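Local coordinates for type VI immunity protein Atu4351 (Agrobacterium fabrum, PDB 6ITW) that probably protects the bacterium that makes it by neutralising the toxic type VI secretion effector with which it is paired, at residues 63-68 with 191-196; 77-82 with 97-102; 90-95 with 143-148; 110-115 with 204-209. All blocks are in the same frame, centred on the assembly; numbering follows the deposited sequence.

Contacts 1 and 3 join the GAD-like domain to the C-terminal Tdi1 region, contact 2 is internal to the GAD-like domain, and contact 4 brings strand 207-209 to strand 113-116. Contact 1 opens first, at residues 63-68, and closes only at 191-196, joining the starts of two helices. Contacts 2 and 3 are nested inside that loop and cross each other. Contact 2 sets the loop 77-82 against the end of strand 94-99, while contact 3 runs from the beginning of that strand to the loop 143-148. Contact 4 closes last, crossing contacts 1 and 3 and following contact 2 in series. Leu-79 of contact 2 packs on Val-114 of contact 4, and Ile-68 of contact 1 on Ile-95 of contact 3.

Contact 1 of 4, residues 63-68 with 191-196; sequences EKYKSI and VDALSA
Tyr-65 and Leu-194, with CA atoms 6.7 Å apart, bring the start of helix 66-73 up to the start of helix 193-200. Tyr-65 occupies the N-cap position of the first helix, and Leu-194 lies in the first turn of the second. Leu-194 buries more surface here than any other residue of the contact. With CG anti to the backbone N (chi1 -178°) and chi2 at 61°, the CD1 branch comes up against Lys-64, Tyr-65 and Ile-68. There CD1 comes within 3.7 Å of Ile-68 CG1 and 3.8 Å of the carbonyl O of Lys-64, and it meets the Tyr-65 ring obliquely at CD2. Ala-193 CB reaches the same ring at its edge, 4.3 Å from CE2. Beyond the ring a water links the two segments: it lies 2.9 Å from Tyr-65 OH, accepts from Leu-194 N at 2.8 Å and donates to Asp-192 OD1. The other carboxylate oxygen of Asp-192 is the N-cap acceptor of helix 193-200. Ser-195 N reaches OD2 at 2.9 Å from above the carboxylate plane, and Ser-195 OG reaches it on the anti side. Met-197 lies against both Tyr-65 and Ile-68. With no direct hydrogen bond between the segments, the join rests mainly on apolar packing of Leu-194 and Ala-193 against Tyr-65 and Ile-68, and on a water that couples the tyrosine hydroxyl to the polar N-terminal end of the second helix.

Contact 2 of 4, residues 77-82 with 97-102; sequences KQLNPV and AWNEDY
Asn-99 at the end of strand 94-99 meets Leu-79 of the loop 77-82, and its side chain repays being followed outward. The CB points toward the loop. Next comes CG, held anti to the backbone N (chi1 175°) and 4.0 Å from Leu-79 CD2. At the amide the chain divides. ND2 passes Leu-79 CD2 at 3.7 Å, the two side chains crossing at about a right angle, and donates to a water at 3.0 Å and to Thr-84 OG1. OD1 turns back to its own segment, where it accepts from Asp-101 N and Tyr-102 N. The first donor stands above the carbonyl plane, whereas Tyr-102 N lies in that plane on a lone pair. These bonds form an Asx turn extended to an Asx motif, which lies at the tight connection between antiparallel strands 94-99 and 103-108. The same water donates to Gln-78 O at 2.6 Å and to Asp-101 OD2, and accepts from Asn-80 N, so a single molecule bridges the two segments through four partners. Asp-101 OD1 pairs with Arg-83 in a salt bridge. A second Asx turn lies in the facing loop, where Asn-80 OD1 takes the N-H of Val-82 at 3.1 Å. Gln-78 O also sits at the edge of the Tyr-102 ring, 3.5 Å from CE2, while Leu-79 CD2 approaches that ring obliquely, 4.3 Å from CD2.

Contact 3 of 4, residues 90-95 with 143-148; sequences SAFGKI and SFDAPD
The type I beta turn from Ser-90 to Gly-93, at the tip of the hairpin made by strands 84-90 and 94-99, presses Phe-92 against Ala-146 and Ser-90 against Phe-144. The methyl of Ala-146 sits squarely over the Phe-92 ring in a CH-pi contact, with CB 3.4 Å from the ring centroid and only 6° off its normal. The carbonyl O of Phe-144 comes to the edge of that ring. Ser-90 holds the turn in shape: OG accepts from the backbone N of both Phe-92 and Lys-94, the first bond making an ST turn. Gly-93 closes the turn with a positive phi of 86°. The hairpin belongs to the large mixed beta-sheet and to the GAD-like domain, and here it meets a loop of the C-terminal Tdi1 region. Two waters bridge the segments, both donating to Phe-144 O at 2.7 Å; one lies 2.6 Å from Ser-90 OG and the other accepts from Ala-91 N. Just after the turn, Lys-94 runs out extended, crossing Phe-144 at about a right angle with its CD 3.8 Å from CD1 of that ring. Its NZ donates to Ser-143 O at 3.2 Å, from above the carbonyl plane. Asp-145 OD1 uses its anti lone pair for Ala-146 N at 2.9 Å and also accepts from Phe-155 N at the start of helix 155-162.

Contact 4 of 4, residues 110-115 with 204-209; sequences LLHRVT and GPFTLY
Thr-207 N donates to His-112 O, just before strand 113-115, at 3.0 Å; within the strands Val-114 N donates to Thr-207 O at 2.9 Å, and Tyr-209 N to Val-114 O at 2.9 Å, the last nearly along the C=O axis. A side chain adds a fourth bond, since His-112 ND1 donates to Pro-205 O at 2.9 Å from above the carbonyl plane. The aromatic contact is an offset stack of the His-112 and Phe-206 rings, with centroids 4.3 Å apart and planes 25° from each other. The imidazole is thus gripped at its edge by a carbonyl and on one face by a phenyl ring. Among the apolar contacts, Val-114 CG2 lies 4.1 Å from Phe-206 CB, and Val-114 CG1 lies 4.2 Å from Leu-208 CD1. On the face of Arg-113 and Thr-207, a methylene meets an aromatic ring obliquely, Arg-113 CG lying 3.8 Å from Tyr-209 CE1. Leu-79 and Leu-73 cover Val-114. On its other side, strand 113-116 pairs antiparallel with strand 103-108, where His-112 and Arg-113 both face Asn-108 in a G1 beta bulge. The pairing of strands 113-116 and 207-209 is the parallel step of the mixed eight-stranded sheet, whose other neighbouring pairs run antiparallel.

Contact 1 of 4, residues 63-68 with 191-196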
loop_
_atom_site.group_PDB
_atom_site.type_symbol
_atom_site.label_atom_id
_atom_site.label_comp_id
_atom_site.label_asym_id
_atom_site.label_seq_id
_atom_site.Cartn_x
_atom_site.Cartn_y
_atom_site.Cartn_z
ATOM N N GLU A 63 -10.191 -4.459 6.908
ATOM C CA GLU A 63 -11.635 -4.319 6.877
ATOM C C GLU A 63 -12.045 -2.875 6.590
ATOM O O GLU A 63 -13.000 -2.638 5.844
ATOM C CB GLU A 63 -12.225 -4.822 8.197
ATOM C CG GLU A 63 -13.741 -5.013 8.162
ATOM C CD GLU A 63 -14.190 -6.135 7.213
ATOM O OE1 GLU A 63 -13.342 -6.920 6.713
ATOM O OE2 GLU A 63 -15.410 -6.229 6.973
ATOM N N LYS A 64 -11.306 -1.896 7.129
ATOM C CA LYS A 64 -11.690 -0.491 6.992
ATOM C C LYS A 64 -11.402 0.065 5.600
ATOM O O LYS A 64 -12.050 1.036 5.191
ATOM C CB LYS A 64 -10.991 0.351 8.072
ATOM C CG LYS A 64 -11.586 0.086 9.472
ATOM C CD LYS A 64 -10.752 0.625 10.644
ATOM C CE LYS A 64 -10.683 2.149 10.662
ATOM N NZ LYS A 64 -10.268 2.673 12.011
ATOM N N TYR A 65 -10.478 -0.543 4.857
ATOM C CA TYR A 65 -10.077 -0.055 3.540
ATOM C C TYR A 65 -10.448 -0.997 2.393
ATOM O O TYR A 65 -9.938 -0.818 1.280
ATOM C CB TYR A 65 -8.565 0.217 3.529
ATOM C CG TYR A 65 -8.186 1.383 4.430
ATOM C CD1 TYR A 65 -8.048 1.207 5.810
ATOM C CD2 TYR A 65 -8.005 2.664 3.912
ATOM C CE1 TYR A 65 -7.719 2.268 6.650
ATOM C CE2 TYR A 65 -7.679 3.739 4.747
ATOM C CZ TYR A 65 -7.536 3.528 6.116
ATOM O OH TYR A 65 -7.197 4.565 6.949
ATOM N N LYS A 66 -11.340 -1.973 2.611
ATOM C CA LYS A 66 -11.638 -2.950 1.555
ATOM C C LYS A 66 -12.371 -2.317 0.370
ATOM O O LYS A 66 -12.225 -2.781 -0.770
ATOM C CB LYS A 66 -12.457 -4.119 2.117
ATOM C CG LYS A 66 -13.823 -3.698 2.661
ATOM C CD LYS A 66 -14.408 -4.711 3.654
ATOM C CE LYS A 66 -15.047 -5.903 2.971
ATOM N NZ LYS A 66 -16.151 -6.465 3.818
ATOM N N SER A 67 -13.146 -1.257 0.603
ATOM C CA SER A 67 -13.761 -0.559 -0.517
ATOM C C SER A 67 -12.716 0.015 -1.470
ATOM O O SER A 67 -12.963 0.094 -2.682
ATOM C CB SER A 67 -14.686 0.552 -0.020
ATOM O OG SER A 67 -13.972 1.487 0.774
ATOM N N ILE A 68 -11.550 0.426 -0.957
ATOM C CA ILE A 68 -10.524 0.944 -1.859
ATOM C C ILE A 68 -10.007 -0.170 -2.752
ATOM O O ILE A 68 -9.858 0.010 -3.965
ATOM C CB ILE A 68 -9.384 1.612 -1.072
ATOM C CG1 ILE A 68 -9.939 2.715 -0.164
ATOM C CG2 ILE A 68 -8.316 2.145 -2.013
ATOM C CD1 ILE A 68 -10.915 3.648 -0.834
ATOM N N VAL A 191 -4.551 14.760 4.225
ATOM C CA VAL A 191 -5.983 14.515 4.067
ATOM C C VAL A 191 -6.342 13.147 4.650
ATOM O O VAL A 191 -5.489 12.283 4.855
ATOM C CB VAL A 191 -6.460 14.558 2.586
ATOM C CG1 VAL A 191 -6.228 15.905 1.957
ATOM C CG2 VAL A 191 -5.754 13.477 1.783
ATOM N N ASP A 192 -7.637 12.959 4.892
ATOM C CA ASP A 192 -8.178 11.661 5.255
ATOM C C ASP A 192 -7.887 10.634 4.159
ATOM O O ASP A 192 -8.253 10.834 2.998
ATOM C CB ASP A 192 -9.679 11.791 5.477
ATOM C CG ASP A 192 -10.324 10.481 5.816
ATOM O OD1 ASP A 192 -9.980 9.916 6.872
ATOM O OD2 ASP A 192 -11.176 10.011 5.038
ATOM N N ALA A 193 -7.241 9.525 4.531
ATOM C CA ALA A 193 -6.796 8.561 3.522
ATOM C C ALA A 193 -7.976 7.858 2.853
ATOM O O ALA A 193 -8.021 7.744 1.622
ATOM C CB ALA A 193 -5.850 7.535 4.146
ATOM N N LEU A 194 -8.947 7.381 3.645
ATOM C CA LEU A 194 -10.056 6.624 3.063
ATOM C C LEU A 194 -10.856 7.474 2.073
ATOM O O LEU A 194 -11.223 6.997 0.994
ATOM C CB LEU A 194 -10.976 6.081 4.160
ATOM C CG LEU A 194 -12.151 5.227 3.649
ATOM C CD1 LEU A 194 -11.638 3.986 2.891
ATOM C CD2 LEU A 194 -13.084 4.816 4.792
ATOM N N SER A 195 -11.144 8.730 2.432
ATOM C CA SER A 195 -11.869 9.631 1.536
ATOM C C SER A 195 -11.080 9.893 0.264
ATOM O O SER A 195 -11.609 9.752 -0.844
ATOM C CB SER A 195 -12.150 10.969 2.225
ATOM O OG SER A 195 -13.072 10.795 3.275
ATOM N N ALA A 196 -9.823 10.344 0.416
ATOM C CA ALA A 196 -8.981 10.649 -0.737
ATOM C C ALA A 196 -8.813 9.421 -1.629
ATOM O O ALA A 196 -8.946 9.512 -2.855
ATOM C CB ALA A 196 -7.622 11.171 -0.263
HETATM O O HOH W 1 -8.530 7.143 6.448
#

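Contact 2 of 4, residues 77-82 with 97-102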
loop_
_atom_site.group_PDB
_atom_site.type_symbol
_atom_site.label_atom_id
_atom_site.label_comp_id
_atom_site.label_asym_id
_atom_site.label_seq_id
_atom_site.Cartn_x
_atom_site.Cartn_y
_atom_site.Cartn_z
ATOM N N LYS A 77 -9.550 -10.371 -13.039
ATOM C CA LYS A 77 -9.645 -11.828 -12.952
ATOM C C LYS A 77 -8.526 -12.421 -12.109
ATOM O O LYS A 77 -8.756 -13.356 -11.332
ATOM C CB LYS A 77 -9.614 -12.450 -14.348
ATOM C CG LYS A 77 -10.568 -11.805 -15.354
ATOM C CD LYS A 77 -12.040 -11.890 -14.917
ATOM C CE LYS A 77 -12.948 -11.286 -15.991
ATOM N NZ LYS A 77 -14.365 -11.151 -15.554
ATOM N N GLN A 78 -7.310 -11.902 -12.251
ATOM C CA GLN A 78 -6.163 -12.433 -11.524
ATOM C C GLN A 78 -6.008 -11.851 -10.120
ATOM O O GLN A 78 -5.716 -12.594 -9.174
ATOM C CB GLN A 78 -4.899 -12.174 -12.323
ATOM C CG GLN A 78 -4.975 -12.687 -13.737
ATOM C CD GLN A 78 -3.647 -12.588 -14.428
ATOM O OE1 GLN A 78 -3.117 -11.489 -14.629
ATOM N NE2 GLN A 78 -3.080 -13.737 -14.780
ATOM N N LEU A 79 -6.165 -10.536 -9.961
ATOM C CA LEU A 79 -6.068 -9.887 -8.651
ATOM C C LEU A 79 -7.478 -9.550 -8.186
ATOM O O LEU A 79 -7.926 -8.401 -8.219
ATOM C CB LEU A 79 -5.187 -8.648 -8.722
ATOM C CG LEU A 79 -3.756 -8.938 -9.133
ATOM C CD1 LEU A 79 -2.963 -7.634 -9.148
ATOM C CD2 LEU A 79 -3.148 -9.996 -8.198
ATOM N N ASN A 80 -8.178 -10.573 -7.739
ATOM C CA ASN A 80 -9.576 -10.433 -7.374
ATOM C C ASN A 80 -9.709 -9.632 -6.080
ATOM O O ASN A 80 -9.160 -10.043 -5.049
ATOM C CB ASN A 80 -10.168 -11.837 -7.249
ATOM C CG ASN A 80 -11.544 -11.859 -6.630
ATOM O OD1 ASN A 80 -12.274 -10.859 -6.608
ATOM N ND2 ASN A 80 -11.913 -13.021 -6.116
ATOM N N PRO A 81 -10.437 -8.513 -6.076
ATOM C CA PRO A 81 -10.537 -7.710 -4.839
ATOM C C PRO A 81 -10.976 -8.514 -3.624
ATOM O O PRO A 81 -10.499 -8.251 -2.510
ATOM C CB PRO A 81 -11.570 -6.625 -5.184
ATOM C CG PRO A 81 -11.877 -6.760 -6.639
ATOM C CD PRO A 81 -11.330 -8.050 -7.151
ATOM N N VAL A 82 -11.853 -9.510 -3.816
ATOM C CA VAL A 82 -12.359 -10.315 -2.702
ATOM C C VAL A 82 -11.241 -11.083 -2.011
ATOM O O VAL A 82 -11.369 -11.437 -0.837
ATOM C CB VAL A 82 -13.477 -11.277 -3.194
ATOM C CG1 VAL A 82 -14.025 -12.124 -2.049
ATOM C CG2 VAL A 82 -14.633 -10.499 -3.830
ATOM N N ALA A 97 -0.590 -4.625 0.042
ATOM C CA ALA A 97 -1.743 -5.510 0.123
ATOM C C ALA A 97 -1.294 -6.959 0.023
ATOM O O ALA A 97 -0.240 -7.275 -0.534
ATOM C CB ALA A 97 -2.768 -5.220 -0.979
ATOM N N TRP A 98 -2.106 -7.852 0.565
ATOM C CA TRP A 98 -1.829 -9.276 0.460
ATOM C C TRP A 98 -2.883 -9.916 -0.431
ATOM O O TRP A 98 -4.085 -9.869 -0.121
ATOM C CB TRP A 98 -1.817 -9.940 1.834
ATOM C CG TRP A 98 -1.581 -11.402 1.746
ATOM C CD1 TRP A 98 -2.524 -12.396 1.820
ATOM C CD2 TRP A 98 -0.321 -12.052 1.548
ATOM N NE1 TRP A 98 -1.920 -13.622 1.693
ATOM C CE2 TRP A 98 -0.568 -13.443 1.533
ATOM C CE3 TRP A 98 0.996 -11.595 1.400
ATOM C CZ2 TRP A 98 0.456 -14.384 1.366
ATOM C CZ3 TRP A 98 2.015 -12.529 1.234
ATOM C CH2 TRP A 98 1.734 -13.911 1.217
ATOM N N ASN A 99 -2.440 -10.510 -1.532
ATOM C CA ASN A 99 -3.325 -11.268 -2.409
ATOM C C ASN A 99 -3.197 -12.744 -2.051
ATOM O O ASN A 99 -2.079 -13.280 -1.998
ATOM C CB ASN A 99 -2.987 -11.049 -3.885
ATOM C CG ASN A 99 -3.833 -11.921 -4.803
ATOM O OD1 ASN A 99 -3.475 -13.065 -5.093
ATOM N ND2 ASN A 99 -4.974 -11.393 -5.241
ATOM N N GLU A 100 -4.343 -13.399 -1.822
ATOM C CA GLU A 100 -4.333 -14.780 -1.338
ATOM C C GLU A 100 -3.729 -15.750 -2.345
ATOM O O GLU A 100 -3.213 -16.801 -1.949
ATOM C CB GLU A 100 -5.743 -15.232 -0.985
ATOM C CG GLU A 100 -6.303 -14.601 0.254
ATOM C CD GLU A 100 -7.769 -14.924 0.416
ATOM O OE1 GLU A 100 -8.133 -16.104 0.221
ATOM O OE2 GLU A 100 -8.562 -14.005 0.724
ATOM N N ASP A 101 -3.766 -15.420 -3.639
ATOM C CA ASP A 101 -3.236 -16.306 -4.671
ATOM C C ASP A 101 -1.824 -15.954 -5.100
ATOM O O ASP A 101 -1.047 -16.858 -5.424
ATOM C CB ASP A 101 -4.160 -16.296 -5.904
ATOM C CG ASP A 101 -5.607 -16.620 -5.549
ATOM O OD1 ASP A 101 -5.859 -17.723 -4.999
ATOM O OD2 ASP A 101 -6.494 -15.770 -5.788
ATOM N N TYR A 102 -1.457 -14.670 -5.107
ATOM C CA TYR A 102 -0.178 -14.257 -5.673
ATOM C C TYR A 102 0.678 -13.447 -4.703
ATOM O O TYR A 102 1.723 -12.915 -5.109
ATOM C CB TYR A 102 -0.423 -13.488 -6.979
ATOM C CG TYR A 102 -1.142 -14.325 -8.031
ATOM C CD1 TYR A 102 -0.454 -15.254 -8.819
ATOM C CD2 TYR A 102 -2.518 -14.201 -8.219
ATOM C CE1 TYR A 102 -1.132 -16.034 -9.789
ATOM C CE2 TYR A 102 -3.206 -14.970 -9.168
ATOM C CZ TYR A 102 -2.510 -15.880 -9.951
ATOM O OH TYR A 102 -3.211 -16.620 -10.889
HETATM O O HOH W 2 -6.925 -13.047 -6.892
#

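Contact 3 of 4, residues 90-95 with 143-148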
loop_
_atom_site.group_PDB
_atom_site.type_symbol
_atom_site.label_atom_id
_atom_site.label_comp_id
_atom_site.label_asym_id
_atom_site.label_seq_id
_atom_site.Cartn_x
_atom_site.Cartn_y
_atom_site.Cartn_z
ATOM N N SER A 90 2.176 3.613 2.352
ATOM C CA SER A 90 3.123 4.716 2.419
ATOM C C SER A 90 2.440 6.029 2.762
ATOM O O SER A 90 1.205 6.114 2.827
ATOM C CB SER A 90 3.851 4.874 1.084
ATOM O OG SER A 90 3.036 5.590 0.161
ATOM N N ALA A 91 3.254 7.071 2.928
ATOM C CA ALA A 91 2.766 8.409 3.210
ATOM C C ALA A 91 1.989 9.025 2.047
ATOM O O ALA A 91 1.293 10.034 2.245
ATOM C CB ALA A 91 3.959 9.296 3.565
ATOM N N PHE A 92 2.118 8.470 0.841
ATOM C CA PHE A 92 1.414 8.954 -0.339
ATOM C C PHE A 92 0.302 8.004 -0.783
ATOM O O PHE A 92 -0.188 8.109 -1.912
ATOM C CB PHE A 92 2.403 9.194 -1.480
ATOM C CG PHE A 92 3.558 10.076 -1.086
ATOM C CD1 PHE A 92 3.472 11.456 -1.219
ATOM C CD2 PHE A 92 4.710 9.529 -0.542
ATOM C CE1 PHE A 92 4.516 12.270 -0.821
ATOM C CE2 PHE A 92 5.766 10.344 -0.150
ATOM C CZ PHE A 92 5.670 11.714 -0.292
ATOM N N GLY A 93 -0.108 7.076 0.074
ATOM C CA GLY A 93 -1.260 6.260 -0.263
ATOM C C GLY A 93 -0.943 5.034 -1.083
ATOM O O GLY A 93 -1.858 4.411 -1.624
ATOM N N LYS A 94 0.328 4.660 -1.192
ATOM C CA LYS A 94 0.713 3.444 -1.903
ATOM C C LYS A 94 0.493 2.257 -0.967
ATOM O O LYS A 94 1.226 2.086 0.015
ATOM C CB LYS A 94 2.168 3.540 -2.366
ATOM C CG LYS A 94 2.697 2.371 -3.192
ATOM C CD LYS A 94 4.053 2.734 -3.793
ATOM C CE LYS A 94 4.524 1.758 -4.869
ATOM N NZ LYS A 94 5.949 2.024 -5.303
ATOM N N ILE A 95 -0.497 1.424 -1.292
ATOM C CA ILE A 95 -0.978 0.367 -0.406
ATOM C C ILE A 95 -0.127 -0.893 -0.535
ATOM O O ILE A 95 0.096 -1.406 -1.642
ATOM C CB ILE A 95 -2.444 0.050 -0.720
ATOM C CG1 ILE A 95 -3.307 1.287 -0.450
ATOM C CG2 ILE A 95 -2.901 -1.185 0.055
ATOM C CD1 ILE A 95 -4.735 1.156 -0.960
ATOM N N SER A 143 11.485 3.712 -3.088
ATOM C CA SER A 143 10.346 3.544 -3.981
ATOM C C SER A 143 9.020 3.876 -3.300
ATOM O O SER A 143 8.013 4.078 -3.991
ATOM C CB SER A 143 10.313 2.110 -4.513
ATOM O OG SER A 143 10.084 1.178 -3.456
ATOM N N PHE A 144 8.980 3.918 -1.970
ATOM C CA PHE A 144 7.755 4.291 -1.274
ATOM C C PHE A 144 7.691 5.767 -0.967
ATOM O O PHE A 144 6.665 6.229 -0.458
ATOM C CB PHE A 144 7.597 3.494 0.015
ATOM C CG PHE A 144 7.407 2.049 -0.229
ATOM C CD1 PHE A 144 6.284 1.602 -0.907
ATOM C CD2 PHE A 144 8.353 1.132 0.177
ATOM C CE1 PHE A 144 6.097 0.265 -1.163
ATOM C CE2 PHE A 144 8.169 -0.216 -0.067
ATOM C CZ PHE A 144 7.039 -0.649 -0.741
ATOM N N ASP A 145 8.757 6.505 -1.266
ATOM C CA ASP A 145 8.708 7.958 -1.252
ATOM C C ASP A 145 7.931 8.353 -2.502
ATOM O O ASP A 145 7.278 7.505 -3.120
ATOM C CB ASP A 145 10.133 8.553 -1.224
ATOM C CG ASP A 145 10.225 9.893 -0.468
ATOM O OD1 ASP A 145 9.366 10.797 -0.662
ATOM O OD2 ASP A 145 11.195 10.048 0.316
ATOM N N ALA A 146 7.992 9.607 -2.897
ATOM C CA ALA A 146 7.302 10.005 -4.116
ATOM C C ALA A 146 8.034 11.203 -4.696
ATOM O O ALA A 146 8.123 12.252 -4.040
ATOM C CB ALA A 146 5.825 10.335 -3.846
ATOM N N PRO A 147 8.601 11.075 -5.893
ATOM C CA PRO A 147 9.321 12.204 -6.499
ATOM C C PRO A 147 8.361 13.273 -6.999
ATOM O O PRO A 147 7.245 12.985 -7.442
ATOM C CB PRO A 147 10.075 11.554 -7.664
ATOM C CG PRO A 147 9.206 10.358 -8.037
ATOM C CD PRO A 147 8.641 9.860 -6.728
ATOM N N ASP A 148 8.804 14.526 -6.917
ATOM C CA ASP A 148 8.073 15.617 -7.554
ATOM C C ASP A 148 8.388 15.649 -9.064
ATOM O O ASP A 148 9.040 14.753 -9.620
ATOM C CB ASP A 148 8.400 16.939 -6.865
ATOM C CG ASP A 148 9.882 17.322 -6.977
ATOM O OD1 ASP A 148 10.655 16.752 -7.798
ATOM O OD2 ASP A 148 10.281 18.207 -6.209
HETATM O O HOH W 3 4.526 5.805 -2.015
HETATM O O HOH W 4 6.298 7.315 2.032
#

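Contact 4 of 4, residues 110-115 with 204-209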
loop_
_atom_site.group_PDB
_atom_site.type_symbol
_atom_site.label_atom_id
_atom_site.label_comp_id
_atom_site.label_asym_id
_atom_site.label_seq_id
_atom_site.Cartn_x
_atom_site.Cartn_y
_atom_site.Cartn_z
ATOM N N LEU A 110 -1.570 7.160 -6.104
ATOM C CA LEU A 110 -1.221 8.453 -6.692
ATOM C C LEU A 110 -1.047 8.343 -8.208
ATOM O O LEU A 110 -1.572 9.167 -8.960
ATOM C CB LEU A 110 0.063 8.980 -6.039
ATOM C CG LEU A 110 0.590 10.365 -6.442
ATOM C CD1 LEU A 110 -0.468 11.390 -6.175
ATOM C CD2 LEU A 110 1.893 10.742 -5.710
ATOM N N LEU A 111 -0.331 7.317 -8.671
ATOM C CA LEU A 111 0.059 7.181 -10.068
ATOM C C LEU A 111 -0.814 6.200 -10.844
ATOM O O LEU A 111 -0.631 6.069 -12.058
ATOM C CB LEU A 111 1.534 6.743 -10.161
ATOM C CG LEU A 111 2.541 7.735 -9.550
ATOM C CD1 LEU A 111 3.983 7.383 -9.890
ATOM C CD2 LEU A 111 2.203 9.173 -9.980
ATOM N N HIS A 112 -1.755 5.530 -10.175
ATOM C CA HIS A 112 -2.704 4.599 -10.790
ATOM C C HIS A 112 -1.999 3.388 -11.392
ATOM O O HIS A 112 -2.227 3.030 -12.548
ATOM C CB HIS A 112 -3.586 5.290 -11.828
ATOM C CG HIS A 112 -4.740 6.019 -11.227
ATOM N ND1 HIS A 112 -6.048 5.638 -11.433
ATOM C CD2 HIS A 112 -4.784 7.085 -10.394
ATOM C CE1 HIS A 112 -6.851 6.451 -10.770
ATOM N NE2 HIS A 112 -6.109 7.334 -10.126
ATOM N N ARG A 113 -1.165 2.735 -10.578
ATOM C CA ARG A 113 -0.413 1.566 -10.997
ATOM C C ARG A 113 -0.584 0.438 -9.979
ATOM O O ARG A 113 -0.849 0.671 -8.797
ATOM C CB ARG A 113 1.078 1.913 -11.195
ATOM C CG ARG A 113 1.280 3.057 -12.179
ATOM C CD ARG A 113 2.742 3.459 -12.364
ATOM N NE ARG A 113 2.773 4.717 -13.102
ATOM C CZ ARG A 113 3.836 5.498 -13.303
ATOM N NH1 ARG A 113 5.043 5.189 -12.829
ATOM N NH2 ARG A 113 3.669 6.620 -13.995
ATOM N N VAL A 114 -0.477 -0.797 -10.458
ATOM C CA VAL A 114 -0.501 -1.980 -9.611
ATOM C C VAL A 114 0.703 -2.833 -9.976
ATOM O O VAL A 114 1.068 -2.936 -11.150
ATOM C CB VAL A 114 -1.809 -2.791 -9.766
ATOM C CG1 VAL A 114 -1.786 -4.038 -8.867
ATOM C CG2 VAL A 114 -3.032 -1.943 -9.443
ATOM N N THR A 115 1.319 -3.448 -8.970
ATOM C CA THR A 115 2.487 -4.292 -9.194
ATOM C C THR A 115 2.401 -5.592 -8.401
ATOM O O THR A 115 2.058 -5.588 -7.217
ATOM C CB THR A 115 3.790 -3.561 -8.824
ATOM O OG1 THR A 115 3.653 -2.958 -7.531
ATOM C CG2 THR A 115 4.108 -2.485 -9.850
ATOM N N GLY A 204 -10.395 7.121 -12.955
ATOM C CA GLY A 204 -9.613 6.513 -14.008
ATOM C C GLY A 204 -9.119 5.109 -13.697
ATOM O O GLY A 204 -9.210 4.628 -12.561
ATOM N N PRO A 205 -8.571 4.433 -14.708
ATOM C CA PRO A 205 -8.145 3.033 -14.547
ATOM C C PRO A 205 -6.751 2.923 -13.941
ATOM O O PRO A 205 -6.030 3.905 -13.784
ATOM C CB PRO A 205 -8.144 2.496 -15.986
ATOM C CG PRO A 205 -7.820 3.706 -16.813
ATOM C CD PRO A 205 -8.474 4.889 -16.107
ATOM N N PHE A 206 -6.377 1.682 -13.632
ATOM C CA PHE A 206 -5.060 1.333 -13.114
ATOM C C PHE A 206 -4.336 0.429 -14.097
ATOM O O PHE A 206 -4.940 -0.475 -14.680
ATOM C CB PHE A 206 -5.161 0.605 -11.772
ATOM C CG PHE A 206 -5.503 1.492 -10.638
ATOM C CD1 PHE A 206 -6.792 2.000 -10.503
ATOM C CD2 PHE A 206 -4.538 1.828 -9.695
ATOM C CE1 PHE A 206 -7.108 2.829 -9.446
ATOM C CE2 PHE A 206 -4.842 2.660 -8.646
ATOM C CZ PHE A 206 -6.126 3.163 -8.516
ATOM N N THR A 207 -3.036 0.640 -14.246
ATOM C CA THR A 207 -2.224 -0.190 -15.120
ATOM C C THR A 207 -1.360 -1.132 -14.299
ATOM O O THR A 207 -0.644 -0.694 -13.390
ATOM C CB THR A 207 -1.354 0.663 -16.038
ATOM O OG1 THR A 207 -2.204 1.358 -16.960
ATOM C CG2 THR A 207 -0.391 -0.227 -16.820
ATOM N N LEU A 208 -1.441 -2.422 -14.627
ATOM C CA LEU A 208 -0.627 -3.450 -13.993
ATOM C C LEU A 208 0.730 -3.514 -14.663
ATOM O O LEU A 208 0.822 -3.557 -15.895
ATOM C CB LEU A 208 -1.319 -4.808 -14.089
ATOM C CG LEU A 208 -0.539 -6.071 -13.722
ATOM C CD1 LEU A 208 -0.267 -6.116 -12.226
ATOM C CD2 LEU A 208 -1.339 -7.294 -14.158
ATOM N N TYR A 209 1.784 -3.519 -13.859
ATOM C CA TYR A 209 3.147 -3.568 -14.367
ATOM C C TYR A 209 3.858 -4.821 -13.885
ATOM O O TYR A 209 3.608 -5.320 -12.781
ATOM C CB TYR A 209 3.960 -2.355 -13.929
ATOM C CG TYR A 209 3.651 -1.108 -14.691
ATOM C CD1 TYR A 209 2.522 -0.347 -14.395
ATOM C CD2 TYR A 209 4.495 -0.672 -15.700
ATOM C CE1 TYR A 209 2.247 0.817 -15.097
ATOM C CE2 TYR A 209 4.227 0.493 -16.407
ATOM C CZ TYR A 209 3.102 1.230 -16.106
ATOM O OH TYR A 209 2.836 2.378 -16.814
#